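Local coordinates for DUF1780 domain-containing protein (Pseudomonas aeruginosa, PDB 1Y0K), which is of unknown function but may be a nuclease-like protein of the PD-(D/E)XK type, at residues P120-K125 with L139-F144. Sequence-based numbering, arbitrary orientation.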
loop_
_atom_site.group_PDB
_atom_site.type_symbol
_atom_site.label_atom_id
_atom_site.label_comp_id
_atom_site.label_asym_id
_atom_site.label_seq_id
_atom_site.Cartn_x
_atom_site.Cartn_y
_atom_site.Cartn_z
ATOM N N PRO A 120 10.031 5.536 7.567
ATOM C CA PRO A 120 9.752 6.163 8.866
ATOM C C PRO A 120 8.600 5.501 9.628
ATOM O O PRO A 120 8.742 5.174 10.813
ATOM C CB PRO A 120 9.435 7.610 8.483
ATOM C CG PRO A 120 10.293 7.825 7.248
ATOM C CD PRO A 120 10.072 6.545 6.487
ATOM N N THR A 121 7.480 5.272 8.946
ATOM C CA THR A 121 6.318 4.668 9.589
ATOM C C THR A 121 6.573 3.203 9.941
ATOM O O THR A 121 6.234 2.758 11.040
ATOM C CB THR A 121 5.057 4.842 8.708
ATOM O OG1 THR A 121 4.755 6.240 8.632
ATOM C CG2 THR A 121 3.859 4.135 9.317
ATOM N N LEU A 122 7.174 2.457 9.016
ATOM C CA LEU A 122 7.477 1.049 9.291
ATOM C C LEU A 122 8.418 0.869 10.488
ATOM O O LEU A 122 8.222 -0.049 11.285
ATOM C CB LEU A 122 7.993 0.325 8.053
ATOM C CG LEU A 122 6.895 0.039 7.007
ATOM C CD1 LEU A 122 7.502 -0.595 5.781
ATOM C CD2 LEU A 122 5.788 -0.888 7.567
ATOM N N ARG A 123 9.408 1.757 10.623
ATOM C CA ARG A 123 10.318 1.733 11.784
ATOM C C ARG A 123 9.568 1.965 13.102
ATOM O O ARG A 123 9.815 1.264 14.089
ATOM C CB ARG A 123 11.436 2.770 11.629
ATOM C CG ARG A 123 12.421 2.419 10.517
ATOM C CD ARG A 123 13.378 3.565 10.207
ATOM N NE ARG A 123 14.176 3.280 9.014
ATOM C CZ ARG A 123 14.617 4.204 8.164
ATOM N NH1 ARG A 123 14.347 5.490 8.360
ATOM N NH2 ARG A 123 15.319 3.838 7.102
ATOM N N LYS A 124 8.661 2.941 13.102
ATOM C CA LYS A 124 7.867 3.271 14.287
ATOM C C LYS A 124 6.961 2.107 14.672
ATOM O O LYS A 124 6.875 1.733 15.853
ATOM C CB LYS A 124 7.020 4.523 14.059
ATOM C CG LYS A 124 7.794 5.836 13.973
ATOM C CD LYS A 124 6.818 7.005 13.772
ATOM C CE LYS A 124 7.531 8.361 13.740
ATOM N NZ LYS A 124 7.952 8.825 15.100
ATOM N N LYS A 125 6.287 1.528 13.676
ATOM C CA LYS A 125 5.442 0.343 13.932
ATOM C C LYS A 125 6.239 -0.839 14.466
ATOM O O LYS A 125 5.859 -1.447 15.472
ATOM C CB LYS A 125 4.712 -0.101 12.665
ATOM C CG LYS A 125 3.589 0.789 12.217
ATOM C CD LYS A 125 2.824 0.073 11.097
ATOM C CE LYS A 125 1.620 0.862 10.621
ATOM N NZ LYS A 125 0.577 1.011 11.677
ATOM N N LEU A 139 1.298 -10.265 10.444
ATOM C CA LEU A 139 0.764 -9.026 9.878
ATOM C C LEU A 139 1.148 -8.846 8.415
ATOM O O LEU A 139 2.310 -9.012 8.034
ATOM C CB LEU A 139 1.238 -7.810 10.694
ATOM C CG LEU A 139 0.857 -7.760 12.185
ATOM C CD1 LEU A 139 1.400 -6.489 12.843
ATOM C CD2 LEU A 139 -0.657 -7.868 12.394
ATOM N N ASP A 140 0.149 -8.502 7.615
ATOM C CA ASP A 140 0.329 -8.175 6.201
ATOM C C ASP A 140 0.235 -6.667 6.024
ATOM O O ASP A 140 -0.856 -6.095 6.034
ATOM C CB ASP A 140 -0.752 -8.879 5.390
ATOM C CG ASP A 140 -0.753 -10.387 5.625
ATOM O OD1 ASP A 140 0.300 -11.016 5.394
ATOM O OD2 ASP A 140 -1.803 -10.940 6.028
ATOM N N LEU A 141 1.383 -6.015 5.904
ATOM C CA LEU A 141 1.404 -4.558 5.833
ATOM C C LEU A 141 0.948 -4.091 4.457
ATOM O O LEU A 141 1.321 -4.679 3.440
ATOM C CB LEU A 141 2.804 -4.016 6.152
ATOM C CG LEU A 141 3.174 -3.892 7.647
ATOM C CD1 LEU A 141 2.692 -2.581 8.186
ATOM C CD2 LEU A 141 2.640 -5.038 8.531
ATOM N N LEU A 142 0.138 -3.037 4.446
ATOM C CA LEU A 142 -0.410 -2.480 3.206
ATOM C C LEU A 142 -0.354 -0.961 3.262
ATOM O O LEU A 142 -1.078 -0.336 4.043
ATOM C CB LEU A 142 -1.850 -2.954 2.981
ATOM C CG LEU A 142 -2.559 -2.449 1.721
ATOM C CD1 LEU A 142 -1.783 -2.854 0.451
ATOM C CD2 LEU A 142 -4.004 -2.972 1.670
ATOM N N ALA A 143 0.529 -0.378 2.451
ATOM C CA ALA A 143 0.704 1.077 2.421
ATOM C C ALA A 143 -0.125 1.664 1.302
ATOM O O ALA A 143 -0.025 1.194 0.162
ATOM C CB ALA A 143 2.182 1.428 2.177
ATOM N N PHE A 144 -0.934 2.683 1.607
ATOM C CA PHE A 144 -1.541 3.494 0.543
ATOM C C PHE A 144 -0.625 4.694 0.314
ATOM O O PHE A 144 -0.440 5.529 1.205
ATOM C CB PHE A 144 -2.964 3.943 0.884
ATOM C CG PHE A 144 -3.607 4.737 -0.219
ATOM C CD1 PHE A 144 -4.242 4.077 -1.269
ATOM C CD2 PHE A 144 -3.554 6.129 -0.224
ATOM C CE1 PHE A 144 -4.827 4.794 -2.317
ATOM C CE2 PHE A 144 -4.145 6.856 -1.274
ATOM C CZ PHE A 144 -4.773 6.181 -2.317
#
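NZ of K125 forms a salt bridge with E68 OE2 on strand 65-73, and on the way there the side chain passes L141: K125 CD lies 3.9 Å from L141 CD1. Up to CE the lysine chain is extended; a single bend at the last torsion (chi4 -65°) then turns NZ aside. Lysine suits this partly exposed place because its methylenes can lie against a leucine while its charge reaches a carboxylate. The tighter touch is between two branched side chains, L122 CD2 meeting L141 CD1 at 3.6 Å, with L141 CG at 4.0 Å from the same L122 CD2. The two leucines, running past each other in opposite directions, fill the distance between backbones whose nearest CA atoms, L122 and L141, are 9.0 Å apart. In the mixed sheet, strand 140-146 runs parallel to its neighbours 65-73 and 171-175. Alternation along the strand sends L141 to helix 119-132 on one face, whereas L142 meets V33, C34 and F37 of helix 26-40 on the opposite face, a layered alpha/beta arrangement consistent with a PD-(D/E)XK relative. F70 and L172, from the two flanking strands, also touch L122, a setting that calls for an apolar residue. Leucine is equally apt at the buried position 141, where L172 touches it too: its branched end offers one methyl, CD1, to both L122 CD2 and K125 CD.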